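PDB 4GF2: erythrocyte binding antigen 140 from Plasmodium falciparum, which probably binds a receptor on the host erythrocyte surface through its Duffy-binding-like domains, serving as an adhesin in red-cell invasion. Local coordinates for residues A[46-51]-A[57-62]; A[61-66]-A[141-146]; A[69-74]-A[156-161]; A[38-43]-A[105-110]. The protein carries 3 engineered substitutions. One frame throughout, in Å; residues are numbered along the deposited sequence.

All four contacts lie in the first Duffy-binding region of the chain, and three of them share helix 56-78: interaction 1 near its start, interaction 2 next to it, interaction 3 further along. Interactions 1 and 2 are buried and touch each other, their centres about 10 Å apart, so that Phe48, Phe59, Phe63, Trp142 and Trp143 make one continuous aromatic core. Interaction 3 is also largely buried, but here a histidine from a loop rests on helix backbone and no hydrogen bond crosses. Interaction 4 is partly buried and ionic: a lysine of helix 38-41 meets two aspartates of a loop. Packing joins it to interaction 3, where Glu70 touches Leu43.

Interaction 1 (A[46-51]-A[57-62]); sequences ANFLNS and EKFKEI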
loop_
_atom_site.group_PDB
_atom_site.type_symbol
_atom_site.label_atom_id
_atom_site.label_comp_id
_atom_site.label_asym_id
_atom_site.label_seq_id
_atom_site.Cartn_x
_atom_site.Cartn_y
_atom_site.Cartn_z
ATOM N N ALA A 46 6.021 43.625 -5.660
ATOM C CA ALA A 46 7.411 44.049 -5.788
ATOM C C ALA A 46 7.534 45.546 -6.054
ATOM O O ALA A 46 8.446 46.199 -5.550
ATOM C CB ALA A 46 8.093 43.268 -6.901
ATOM N N ASN A 47 6.618 46.090 -6.848
ATOM C CA ASN A 47 6.713 47.489 -7.253
ATOM C C ASN A 47 6.742 48.450 -6.075
ATOM O O ASN A 47 7.356 49.513 -6.153
ATOM C CB ASN A 47 5.581 47.850 -8.212
ATOM C CG ASN A 47 5.686 47.109 -9.525
ATOM O OD1 ASN A 47 6.561 47.399 -10.343
ATOM N ND2 ASN A 47 4.801 46.139 -9.734
ATOM N N PHE A 48 6.088 48.073 -4.982
ATOM C CA PHE A 48 6.123 48.877 -3.765
ATOM C C PHE A 48 7.561 49.083 -3.282
ATOM O O PHE A 48 7.895 50.135 -2.739
ATOM C CB PHE A 48 5.303 48.214 -2.659
ATOM C CG PHE A 48 3.822 48.354 -2.835
ATOM C CD1 PHE A 48 3.217 49.598 -2.752
ATOM C CD2 PHE A 48 3.029 47.242 -3.067
ATOM C CE1 PHE A 48 1.850 49.734 -2.909
ATOM C CE2 PHE A 48 1.662 47.371 -3.224
ATOM C CZ PHE A 48 1.071 48.619 -3.143
ATOM N N LEU A 49 8.405 48.077 -3.485
ATOM C CA LEU A 49 9.786 48.125 -3.008
ATOM C C LEU A 49 10.706 48.902 -3.941
ATOM O O LEU A 49 11.825 49.246 -3.567
ATOM C CB LEU A 49 10.326 46.708 -2.823
ATOM C CG LEU A 49 9.625 45.885 -1.744
ATOM C CD1 LEU A 49 9.992 44.415 -1.867
ATOM C CD2 LEU A 49 9.979 46.412 -0.361
ATOM N N ASN A 50 10.242 49.177 -5.155
ATOM C CA ASN A 50 11.048 49.916 -6.120
ATOM C C ASN A 50 10.760 51.412 -6.097
ATOM O O ASN A 50 11.292 52.165 -6.911
ATOM C CB ASN A 50 10.814 49.372 -7.527
ATOM C CG ASN A 50 11.230 47.923 -7.664
ATOM O OD1 ASN A 50 12.182 47.475 -7.028
ATOM N ND2 ASN A 50 10.511 47.181 -8.496
ATOM N N SER A 51 9.916 51.841 -5.164
ATOM C CA SER A 51 9.561 53.248 -5.055
ATOM C C SER A 51 9.851 53.778 -3.657
ATOM O O SER A 51 9.733 53.054 -2.669
ATOM C CB SER A 51 8.082 53.450 -5.392
ATOM O OG SER A 51 7.695 54.802 -5.208
ATOM N N GLU A 57 0.149 60.434 -2.969
ATOM C CA GLU A 57 -0.187 60.342 -4.383
ATOM C C GLU A 57 0.632 59.219 -5.004
ATOM O O GLU A 57 0.112 58.403 -5.761
ATOM C CB GLU A 57 0.092 61.662 -5.105
ATOM C CG GLU A 57 -0.721 62.841 -4.589
ATOM C CD GLU A 57 -0.578 64.079 -5.458
ATOM O OE1 GLU A 57 -0.330 63.927 -6.674
ATOM O OE2 GLU A 57 -0.711 65.203 -4.927
ATOM N N LYS A 58 1.916 59.176 -4.664
ATOM C CA LYS A 58 2.804 58.155 -5.198
ATOM C C LYS A 58 2.354 56.775 -4.739
ATOM O O LYS A 58 2.247 55.849 -5.544
ATOM C CB LYS A 58 4.245 58.413 -4.758
ATOM C CG LYS A 58 5.280 57.620 -5.540
ATOM C CD LYS A 58 5.244 57.974 -7.018
ATOM C CE LYS A 58 6.367 57.301 -7.783
ATOM N NZ LYS A 58 6.297 57.611 -9.238
ATOM N N PHE A 59 2.085 56.639 -3.445
ATOM C CA PHE A 59 1.628 55.367 -2.898
ATOM C C PHE A 59 0.395 54.871 -3.645
ATOM O O PHE A 59 0.269 53.682 -3.931
ATOM C CB PHE A 59 1.313 55.487 -1.408
ATOM C CG PHE A 59 0.653 54.265 -0.837
ATOM C CD1 PHE A 59 1.406 53.158 -0.483
ATOM C CD2 PHE A 59 -0.722 54.216 -0.671
ATOM C CE1 PHE A 59 0.800 52.024 0.032
ATOM C CE2 PHE A 59 -1.334 53.087 -0.156
ATOM C CZ PHE A 59 -0.568 51.988 0.197
ATOM N N LYS A 60 -0.513 55.790 -3.950
ATOM C CA LYS A 60 -1.719 55.464 -4.699
ATOM C C LYS A 60 -1.345 54.977 -6.090
ATOM O O LYS A 60 -1.852 53.959 -6.561
ATOM C CB LYS A 60 -2.619 56.697 -4.796
ATOM C CG LYS A 60 -3.813 56.543 -5.723
ATOM C CD LYS A 60 -4.729 55.416 -5.279
ATOM C CE LYS A 60 -5.981 55.340 -6.142
ATOM N NZ LYS A 60 -6.871 56.527 -5.971
ATOM N N GLU A 61 -0.446 55.710 -6.739
ATOM C CA GLU A 61 -0.022 55.390 -8.094
ATOM C C GLU A 61 0.599 54.000 -8.167
ATOM O O GLU A 61 0.354 53.250 -9.113
ATOM C CB GLU A 61 0.988 56.421 -8.592
ATOM C CG GLU A 61 1.537 56.119 -9.976
ATOM C CD GLU A 61 2.786 56.909 -10.288
ATOM O OE1 GLU A 61 3.005 57.956 -9.644
ATOM O OE2 GLU A 61 3.554 56.477 -11.172
ATOM N N ILE A 62 1.408 53.663 -7.168
ATOM C CA ILE A 62 2.073 52.367 -7.131
ATOM C C ILE A 62 1.075 51.254 -6.838
ATOM O O ILE A 62 1.229 50.126 -7.309
ATOM C CB ILE A 62 3.194 52.335 -6.072
ATOM C CG1 ILE A 62 4.272 53.371 -6.407
ATOM C CG2 ILE A 62 3.806 50.944 -5.978
ATOM C CD1 ILE A 62 4.923 53.178 -7.769
#
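This contact belongs to the hydrophobic core of the first Duffy-binding region, where the short helical turn 46-49 and the chain after it lie against the start of helix 56-78. Phe48 and Ile62 carry most of it. Ile62 CG2, the branch anti to the backbone N, comes within 3.5 Å of Phe48 CD1. Asn47 O, a carbonyl oxygen, is 3.8 Å from Ile62 CG2. Beyond the isoleucine the Phe48 ring crosses that of Phe59 obliquely, centroids 5.9 Å apart and planes at 31°, with CE1 of Phe48 3.9 Å from CE1 of Phe59. At the other end, Ser51 OG swings anti to its own N (chi1 176°) to lie 3.7 Å from Lys58 CG, and Ser51 CB lies 3.9 Å from Ile62 CG1. That hydroxyl is hydrogen-bonded to Leu53 N, just past the segment, while the ammonium group of Lys58 turns to Glu61 in a weak salt bridge. Phe63 meets Phe48 edge-to-face and Phe123 meets Phe59 likewise, extending the core. With no hydrogen bond crossing between the segments, their adhesion is apolar, and the polar ends of Ser51 and Lys58 find their partners within or next to their own segments.

Interaction 2 (A[61-66]-A[141-146]); sequences EIFLIS and EWWEKN
An aromatic cluster of Phe63, Trp142 and Trp143 joins helix 56-78 to helix 132-155 in the core of the first Duffy-binding region. The phenyl of Phe63 meets both indoles with different parts of its ring. Its CD2 atom approaches Trp142 CH2 at 3.4 Å. The Phe63 ring and the six-membered ring of Trp142 are nearly parallel (16°), yet slid so far apart, with centroids separated by 5.5 Å, that they hardly overlap. Toward Trp143 the phenyl presents its far end: Phe63 CZ meets Trp143 CZ3 at 3.5 Å, at the edge of the indole and near its plane. CG is anti to the backbone N in both tryptophans (chi1 -177° in Trp142 and -174° in Trp143), while opposite chi2 turns let both six-membered rings reach the phenyl. Asn146, one turn on, braces Trp142 from within its own helix: its ND2 donates to Trp142 O at 2.8 Å, and the same ND2 sits over the indole of Trp142, 3.2 Å above its plane. Its other end, OD1, accepts from Lys60 NZ, a polar tie between the same two helices. Around the cluster, helix 83-101 adds two more rings: Phe97 packs on Phe63 and Trp143, and Phe101 meets both indoles. Next to Phe63 on helix 56-78, Leu64 packs on Leu150 and His153 further along helix 132-155.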
loop_
_atom_site.group_PDB
_atom_site.type_symbol
_atom_site.label_atom_id
_atom_site.label_comp_id
_atom_site.label_asym_id
_atom_site.label_seq_id
_atom_site.Cartn_x
_atom_site.Cartn_y
_atom_site.Cartn_z
ATOM N N GLU A 61 -0.446 55.710 -6.739
ATOM C CA GLU A 61 -0.022 55.390 -8.094
ATOM C C GLU A 61 0.599 54.000 -8.167
ATOM O O GLU A 61 0.354 53.250 -9.113
ATOM C CB GLU A 61 0.988 56.421 -8.592
ATOM C CG GLU A 61 1.537 56.119 -9.976
ATOM C CD GLU A 61 2.786 56.909 -10.288
ATOM O OE1 GLU A 61 3.005 57.956 -9.644
ATOM O OE2 GLU A 61 3.554 56.477 -11.172
ATOM N N ILE A 62 1.408 53.663 -7.168
ATOM C CA ILE A 62 2.073 52.367 -7.131
ATOM C C ILE A 62 1.075 51.254 -6.838
ATOM O O ILE A 62 1.229 50.126 -7.309
ATOM C CB ILE A 62 3.194 52.335 -6.072
ATOM C CG1 ILE A 62 4.272 53.371 -6.407
ATOM C CG2 ILE A 62 3.806 50.944 -5.978
ATOM C CD1 ILE A 62 4.923 53.178 -7.769
ATOM N N PHE A 63 0.052 51.571 -6.056
ATOM C CA PHE A 63 -0.980 50.596 -5.744
ATOM C C PHE A 63 -1.761 50.296 -7.014
ATOM O O PHE A 63 -2.095 49.143 -7.297
ATOM C CB PHE A 63 -1.909 51.133 -4.660
ATOM C CG PHE A 63 -2.352 50.096 -3.667
ATOM C CD1 PHE A 63 -2.656 48.808 -4.070
ATOM C CD2 PHE A 63 -2.460 50.416 -2.326
ATOM C CE1 PHE A 63 -3.063 47.860 -3.151
ATOM C CE2 PHE A 63 -2.866 49.475 -1.405
ATOM C CZ PHE A 63 -3.166 48.197 -1.816
ATOM N N LEU A 64 -2.042 51.340 -7.789
ATOM C CA LEU A 64 -2.757 51.176 -9.047
ATOM C C LEU A 64 -1.957 50.286 -9.991
ATOM O O LEU A 64 -2.517 49.436 -10.690
ATOM C CB LEU A 64 -3.024 52.534 -9.695
ATOM C CG LEU A 64 -4.136 53.363 -9.048
ATOM C CD1 LEU A 64 -4.080 54.807 -9.531
ATOM C CD2 LEU A 64 -5.501 52.757 -9.346
ATOM N N ILE A 65 -0.642 50.479 -10.000
ATOM C CA ILE A 65 0.236 49.679 -10.840
ATOM C C ILE A 65 0.233 48.222 -10.396
ATOM O O ILE A 65 0.240 47.309 -11.219
ATOM C CB ILE A 65 1.675 50.209 -10.803
ATOM C CG1 ILE A 65 1.754 51.552 -11.535
ATOM C CG2 ILE A 65 2.631 49.205 -11.441
ATOM C CD1 ILE A 65 3.078 52.269 -11.372
ATOM N N SER A 66 0.221 48.006 -9.088
ATOM C CA SER A 66 0.263 46.657 -8.547
ATOM C C SER A 66 -0.972 45.843 -8.943
ATOM O O SER A 66 -0.845 44.722 -9.427
ATOM C CB SER A 66 0.403 46.707 -7.029
ATOM O OG SER A 66 1.633 47.304 -6.665
ATOM N N GLU A 141 -9.701 53.120 6.485
ATOM C CA GLU A 141 -10.372 54.279 5.912
ATOM C C GLU A 141 -9.820 54.568 4.516
ATOM O O GLU A 141 -10.572 54.846 3.587
ATOM C CB GLU A 141 -10.199 55.499 6.816
ATOM C CG GLU A 141 -10.841 55.348 8.189
ATOM C CD GLU A 141 -10.663 56.581 9.057
ATOM O OE1 GLU A 141 -10.827 57.705 8.539
ATOM O OE2 GLU A 141 -10.356 56.425 10.259
ATOM N N TRP A 142 -8.501 54.494 4.370
ATOM C CA TRP A 142 -7.869 54.766 3.088
ATOM C C TRP A 142 -8.391 53.798 2.032
ATOM O O TRP A 142 -8.746 54.199 0.924
ATOM C CB TRP A 142 -6.349 54.655 3.205
ATOM C CG TRP A 142 -5.636 55.004 1.938
ATOM C CD1 TRP A 142 -5.111 56.216 1.602
ATOM C CD2 TRP A 142 -5.376 54.131 0.830
ATOM N NE1 TRP A 142 -4.535 56.153 0.357
ATOM C CE2 TRP A 142 -4.685 54.886 -0.141
ATOM C CE3 TRP A 142 -5.661 52.790 0.563
ATOM C CZ2 TRP A 142 -4.278 54.342 -1.356
ATOM C CZ3 TRP A 142 -5.257 52.252 -0.644
ATOM C CH2 TRP A 142 -4.573 53.026 -1.589
ATOM N N TRP A 143 -8.446 52.518 2.377
ATOM C CA TRP A 143 -8.974 51.530 1.455
ATOM C C TRP A 143 -10.405 51.891 1.072
ATOM O O TRP A 143 -10.778 51.827 -0.099
ATOM C CB TRP A 143 -8.921 50.126 2.059
ATOM C CG TRP A 143 -9.312 49.078 1.076
ATOM C CD1 TRP A 143 -10.527 48.469 0.965
ATOM C CD2 TRP A 143 -8.492 48.530 0.042
ATOM N NE1 TRP A 143 -10.510 47.567 -0.072
ATOM C CE2 TRP A 143 -9.270 47.588 -0.656
ATOM C CE3 TRP A 143 -7.170 48.743 -0.363
ATOM C CZ2 TRP A 143 -8.774 46.860 -1.731
ATOM C CZ3 TRP A 143 -6.678 48.017 -1.431
ATOM C CH2 TRP A 143 -7.479 47.088 -2.103
ATOM N N GLU A 144 -11.199 52.283 2.063
ATOM C CA GLU A 144 -12.592 52.642 1.826
ATOM C C GLU A 144 -12.708 53.648 0.686
ATOM O O GLU A 144 -13.549 53.503 -0.202
ATOM C CB GLU A 144 -13.217 53.231 3.094
ATOM C CG GLU A 144 -14.296 52.366 3.723
ATOM C CD GLU A 144 -15.512 52.196 2.830
ATOM O OE1 GLU A 144 -16.199 53.203 2.556
ATOM O OE2 GLU A 144 -15.780 51.053 2.403
ATOM N N LYS A 145 -11.851 54.661 0.710
ATOM C CA LYS A 145 -11.951 55.764 -0.237
ATOM C C LYS A 145 -11.339 55.448 -1.602
ATOM O O LYS A 145 -11.692 56.072 -2.602
ATOM C CB LYS A 145 -11.304 57.016 0.358
ATOM C CG LYS A 145 -12.140 57.636 1.471
ATOM C CD LYS A 145 -11.288 58.239 2.574
ATOM C CE LYS A 145 -12.163 58.732 3.722
ATOM N NZ LYS A 145 -11.373 59.269 4.864
ATOM N N ASN A 146 -10.442 54.470 -1.648
ATOM C CA ASN A 146 -9.698 54.191 -2.869
ATOM C C ASN A 146 -10.066 52.877 -3.550
ATOM O O ASN A 146 -9.680 52.645 -4.693
ATOM C CB ASN A 146 -8.198 54.214 -2.575
ATOM C CG ASN A 146 -7.690 55.607 -2.277
ATOM O OD1 ASN A 146 -7.387 56.372 -3.188
ATOM N ND2 ASN A 146 -7.603 55.947 -0.996
#

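Interaction 3 (A[69-74]-A[156-161]); sequences TEAKLL and VNHKGN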
loop_
_atom_site.group_PDB
_atom_site.type_symbol
_atom_site.label_atom_id
_atom_site.label_comp_id
_atom_site.label_asym_id
_atom_site.label_seq_id
_atom_site.Cartn_x
_atom_site.Cartn_y
_atom_site.Cartn_z
ATOM N N THR A 69 -1.167 45.224 -12.741
ATOM C CA THR A 69 -0.149 44.276 -13.175
ATOM C C THR A 69 -0.557 42.868 -12.762
ATOM O O THR A 69 -0.437 41.921 -13.542
ATOM C CB THR A 69 1.240 44.608 -12.595
ATOM O OG1 THR A 69 1.647 45.911 -13.029
ATOM C CG2 THR A 69 2.269 43.594 -13.063
ATOM N N GLU A 70 -1.053 42.740 -11.536
ATOM C CA GLU A 70 -1.537 41.458 -11.038
ATOM C C GLU A 70 -2.550 40.860 -12.013
ATOM O O GLU A 70 -2.521 39.663 -12.291
ATOM C CB GLU A 70 -2.161 41.631 -9.650
ATOM C CG GLU A 70 -2.875 40.391 -9.120
ATOM C CD GLU A 70 -1.927 39.266 -8.750
ATOM O OE1 GLU A 70 -0.693 39.488 -8.746
ATOM O OE2 GLU A 70 -2.424 38.155 -8.458
ATOM N N ALA A 71 -3.434 41.701 -12.542
ATOM C CA ALA A 71 -4.435 41.261 -13.514
ATOM C C ALA A 71 -3.807 40.694 -14.797
ATOM O O ALA A 71 -4.145 39.586 -15.217
ATOM C CB ALA A 71 -5.371 42.404 -13.851
ATOM N N LYS A 72 -2.902 41.449 -15.418
ATOM C CA LYS A 72 -2.203 40.974 -16.612
ATOM C C LYS A 72 -1.581 39.608 -16.369
ATOM O O LYS A 72 -1.750 38.678 -17.162
ATOM C CB LYS A 72 -1.082 41.932 -17.022
ATOM C CG LYS A 72 -1.529 43.248 -17.614
ATOM C CD LYS A 72 -0.341 43.993 -18.200
ATOM C CE LYS A 72 -0.704 45.408 -18.619
ATOM N NZ LYS A 72 0.466 46.101 -19.233
ATOM N N LEU A 73 -0.839 39.500 -15.273
ATOM C CA LEU A 73 -0.097 38.286 -14.983
ATOM C C LEU A 73 -1.054 37.125 -14.726
ATOM O O LEU A 73 -0.780 35.992 -15.112
ATOM C CB LEU A 73 0.850 38.511 -13.802
ATOM C CG LEU A 73 1.998 39.483 -14.100
ATOM C CD1 LEU A 73 2.801 39.797 -12.849
ATOM C CD2 LEU A 73 2.913 38.923 -15.176
ATOM N N LEU A 74 -2.185 37.417 -14.097
ATOM C CA LEU A 74 -3.215 36.407 -13.887
ATOM C C LEU A 74 -3.812 35.979 -15.219
ATOM O O LEU A 74 -4.135 34.808 -15.419
ATOM C CB LEU A 74 -4.323 36.939 -12.977
ATOM C CG LEU A 74 -4.004 37.024 -11.484
ATOM C CD1 LEU A 74 -5.179 37.633 -10.740
ATOM C CD2 LEU A 74 -3.654 35.651 -10.916
ATOM N N VAL A 156 -9.565 47.038 -15.722
ATOM C CA VAL A 156 -9.878 47.912 -16.855
ATOM C C VAL A 156 -9.503 47.301 -18.209
ATOM O O VAL A 156 -10.189 47.523 -19.201
ATOM C CB VAL A 156 -9.194 49.287 -16.725
ATOM C CG1 VAL A 156 -7.689 49.154 -16.867
ATOM C CG2 VAL A 156 -9.747 50.249 -17.767
ATOM N N ASN A 157 -8.422 46.531 -18.251
ATOM C CA ASN A 157 -7.973 45.928 -19.502
ATOM C C ASN A 157 -8.532 44.523 -19.736
ATOM O O ASN A 157 -8.227 43.896 -20.750
ATOM C CB ASN A 157 -6.440 45.874 -19.548
ATOM C CG ASN A 157 -5.803 47.244 -19.462
ATOM O OD1 ASN A 157 -4.964 47.496 -18.596
ATOM N ND2 ASN A 157 -6.196 48.140 -20.359
ATOM N N HIS A 158 -9.348 44.028 -18.810
ATOM C CA HIS A 158 -9.842 42.660 -18.908
ATOM C C HIS A 158 -11.349 42.528 -18.681
ATOM O O HIS A 158 -11.862 41.417 -18.566
ATOM C CB HIS A 158 -9.089 41.761 -17.919
ATOM C CG HIS A 158 -7.603 41.761 -18.115
ATOM N ND1 HIS A 158 -6.768 42.655 -17.480
ATOM C CD2 HIS A 158 -6.805 40.980 -18.882
ATOM C CE1 HIS A 158 -5.519 42.423 -17.845
ATOM N NE2 HIS A 158 -5.514 41.415 -18.698
ATOM N N LYS A 159 -12.065 43.647 -18.622
ATOM C CA LYS A 159 -13.511 43.594 -18.405
ATOM C C LYS A 159 -14.184 42.705 -19.450
ATOM O O LYS A 159 -15.127 41.976 -19.142
ATOM C CB LYS A 159 -14.128 44.994 -18.445
ATOM C CG LYS A 159 -13.776 45.870 -17.250
ATOM C CD LYS A 159 -14.536 47.194 -17.272
ATOM C CE LYS A 159 -16.018 46.999 -16.981
ATOM N NZ LYS A 159 -16.759 48.292 -16.927
ATOM N N GLY A 160 -13.692 42.769 -20.683
ATOM C CA GLY A 160 -14.261 42.002 -21.776
ATOM C C GLY A 160 -13.964 40.513 -21.723
ATOM O O GLY A 160 -14.629 39.730 -22.394
ATOM N N ASN A 161 -12.971 40.113 -20.931
ATOM C CA ASN A 161 -12.592 38.701 -20.842
ATOM C C ASN A 161 -13.299 37.951 -19.722
ATOM O O ASN A 161 -13.043 36.772 -19.506
ATOM C CB ASN A 161 -11.083 38.569 -20.646
ATOM C CG ASN A 161 -10.300 39.335 -21.678
ATOM O OD1 ASN A 161 -9.826 40.441 -21.418
ATOM N ND2 ASN A 161 -10.172 38.760 -22.869
#
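His158 meets Ala71 and Lys72 by van der Waals contact, without a hydrogen bond between the two segments. The ND1-CE1-NE2 end of the imidazole does the touching. ND1 of His158 lies 3.9 Å from the methyl CB of Ala71, and CE1 of His158 sits 3.7 Å from Lys72 N, close against the helix backbone. The aliphatic root of the lysine adds a little, Lys72 CG being 4.1 Å from CE1 of His158, before the extended chain runs off at about a right angle to the histidine. A carbonyl forms a second kind of approach: Ala71 O stands over one face of the imidazole, 4.2 Å from His158 NE2. The histidine gets there with CG anti to its carbonyl carbon (chi1 -57°) and the ring turned across the side-chain axis (chi2 90°). This lays the loop after helix 132-155 on the second half of helix 56-78, within the first Duffy-binding region; Tyr75, a turn further along that helix, also meets the imidazole, planes at about 40°. A polar tie nearby is made by Asn157, whose OD1 accepts from Asn68 ND2, just ahead of segment 69-74. Leu90 of helix 83-101 also packs on the Ala71 methyl.

Interaction 4 (A[38-43]-A[105-110]); sequences DRKIQL and DMDFGG
Lys40 leaves helix 38-41 with CG anti to its backbone N and then bends twice, at chi2 (61°) and chi4 (67°), a folded course that delivers its ammonium group to Asp105 and Asp107 in the loop before helix 110-127. Both aspartates also place CG anti to the backbone N, and their carboxylates converge on the one nitrogen. Lys40 NZ makes a salt bridge of 2.8 Å to Asp107 OD2, on the anti lone pair of that oxygen, and a second of 2.9 Å to Asp105 OD2, on the syn lone pair. The rest of the lysine lies against the acids: CE of Lys40 is 3.3 Å from Asp105 OD2, and CG of Lys40 is 3.5 Å from Asp107 OD2.

The loop is braced from within. Asp105 OD1 accepts from Asp107 N at 2.8 Å, closing an Asx turn in which the donor comes from above the carboxylate plane, 53° out of it. This bond ties the Asp105 carboxylate to the backbone of Asp107, and Gln175 NE2 donates to the same oxygen of Asp105. Asp107 OD2 has a further hydrogen-bonding partner in Thr112 OG1, at the start of helix 110-127, while Trp179 of helix 175-202 packs on the lysine chain.

One buried ammonium group is thus gripped by oxygens of two carboxylates. The paired negative charges probably favour the charged form of Lys40, and the cation in turn should ease the repulsion between the two neighbouring carboxylates.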
loop_
_atom_site.group_PDB
_atom_site.type_symbol
_atom_site.label_atom_id
_atom_site.label_comp_id
_atom_site.label_asym_id
_atom_site.label_seq_id
_atom_site.Cartn_x
_atom_site.Cartn_y
_atom_site.Cartn_z
ATOM N N ASP A 38 -0.770 29.625 -3.471
ATOM C CA ASP A 38 0.361 30.124 -4.237
ATOM C C ASP A 38 -0.009 31.450 -4.908
ATOM O O ASP A 38 0.846 32.309 -5.131
ATOM C CB ASP A 38 0.790 29.091 -5.279
ATOM C CG ASP A 38 2.243 29.238 -5.679
ATOM O OD1 ASP A 38 3.031 29.756 -4.862
ATOM O OD2 ASP A 38 2.600 28.830 -6.805
ATOM N N ARG A 39 -1.289 31.619 -5.216
ATOM C CA ARG A 39 -1.751 32.861 -5.818
ATOM C C ARG A 39 -1.407 34.040 -4.913
ATOM O O ARG A 39 -1.002 35.099 -5.389
ATOM C CB ARG A 39 -3.257 32.820 -6.079
ATOM C CG ARG A 39 -3.800 34.114 -6.695
ATOM C CD ARG A 39 -5.310 34.220 -6.566
ATOM N NE ARG A 39 -5.758 33.880 -5.220
ATOM C CZ ARG A 39 -5.627 34.665 -4.156
ATOM N NH1 ARG A 39 -5.058 35.858 -4.259
ATOM N NH2 ARG A 39 -6.068 34.248 -2.980
ATOM N N LYS A 40 -1.569 33.849 -3.606
ATOM C CA LYS A 40 -1.248 34.886 -2.631
ATOM C C LYS A 40 0.265 35.064 -2.498
ATOM O O LYS A 40 0.760 36.181 -2.388
ATOM C CB LYS A 40 -1.853 34.545 -1.268
ATOM C CG LYS A 40 -1.450 35.500 -0.150
ATOM C CD LYS A 40 -1.896 36.924 -0.457
ATOM C CE LYS A 40 -1.731 37.847 0.746
ATOM N NZ LYS A 40 -0.304 38.062 1.113
ATOM N N ILE A 41 0.994 33.958 -2.509
ATOM C CA ILE A 41 2.450 34.009 -2.431
ATOM C C ILE A 41 3.030 34.867 -3.554
ATOM O O ILE A 41 4.004 35.591 -3.348
ATOM C CB ILE A 41 3.058 32.593 -2.475
ATOM C CG1 ILE A 41 2.755 31.859 -1.169
ATOM C CG2 ILE A 41 4.569 32.647 -2.692
ATOM C CD1 ILE A 41 3.075 30.395 -1.210
ATOM N N GLN A 42 2.417 34.801 -4.733
ATOM C CA GLN A 42 2.939 35.502 -5.903
ATOM C C GLN A 42 2.210 36.807 -6.203
ATOM O O GLN A 42 2.423 37.413 -7.256
ATOM C CB GLN A 42 2.885 34.595 -7.129
ATOM C CG GLN A 42 3.807 33.392 -7.039
ATOM C CD GLN A 42 4.133 32.812 -8.398
ATOM O OE1 GLN A 42 3.282 32.208 -9.052
ATOM N NE2 GLN A 42 5.369 33.001 -8.836
ATOM N N LEU A 43 1.352 37.238 -5.285
ATOM C CA LEU A 43 0.647 38.503 -5.440
ATOM C C LEU A 43 1.636 39.592 -5.839
ATOM O O LEU A 43 2.723 39.687 -5.274
ATOM C CB LEU A 43 -0.053 38.880 -4.136
ATOM C CG LEU A 43 -1.041 40.048 -4.228
ATOM C CD1 LEU A 43 -2.298 39.649 -5.002
ATOM C CD2 LEU A 43 -1.400 40.566 -2.838
ATOM N N ASP A 105 -4.093 39.087 7.450
ATOM C CA ASP A 105 -3.364 38.230 6.528
ATOM C C ASP A 105 -2.673 37.083 7.257
ATOM O O ASP A 105 -1.931 37.301 8.216
ATOM C CB ASP A 105 -2.325 39.056 5.774
ATOM C CG ASP A 105 -1.776 38.335 4.562
ATOM O OD1 ASP A 105 -2.076 37.133 4.399
ATOM O OD2 ASP A 105 -1.041 38.971 3.775
ATOM N N MET A 106 -2.921 35.860 6.799
ATOM C CA MET A 106 -2.274 34.679 7.364
ATOM C C MET A 106 -0.930 34.407 6.686
ATOM O O MET A 106 -0.065 33.739 7.253
ATOM C CB MET A 106 -3.186 33.460 7.223
ATOM C CG MET A 106 -4.402 33.495 8.132
ATOM S SD MET A 106 -5.670 32.302 7.660
ATOM C CE MET A 106 -6.344 33.087 6.200
ATOM N N ASP A 107 -0.766 34.930 5.473
ATOM C CA ASP A 107 0.481 34.795 4.723
ATOM C C ASP A 107 1.580 35.633 5.377
ATOM O O ASP A 107 1.323 36.734 5.858
ATOM C CB ASP A 107 0.255 35.227 3.271
ATOM C CG ASP A 107 1.521 35.186 2.434
ATOM O OD1 ASP A 107 2.400 34.335 2.691
ATOM O OD2 ASP A 107 1.623 36.013 1.502
ATOM N N PHE A 108 2.801 35.105 5.399
ATOM C CA PHE A 108 3.896 35.756 6.113
ATOM C C PHE A 108 5.251 35.472 5.467
ATOM O O PHE A 108 5.349 34.716 4.503
ATOM C CB PHE A 108 3.925 35.266 7.558
ATOM C CG PHE A 108 4.426 33.857 7.705
ATOM C CD1 PHE A 108 3.583 32.779 7.487
ATOM C CD2 PHE A 108 5.744 33.610 8.051
ATOM C CE1 PHE A 108 4.044 31.481 7.620
ATOM C CE2 PHE A 108 6.210 32.315 8.186
ATOM C CZ PHE A 108 5.361 31.251 7.970
ATOM N N GLY A 109 6.297 36.079 6.023
ATOM C CA GLY A 109 7.647 35.898 5.524
ATOM C C GLY A 109 7.871 36.509 4.155
ATOM O O GLY A 109 6.946 37.037 3.538
ATOM N N GLY A 110 9.111 36.439 3.683
ATOM C CA GLY A 110 9.461 36.912 2.355
ATOM C C GLY A 110 9.018 38.335 2.091
ATOM O O GLY A 110 8.936 39.153 3.007
#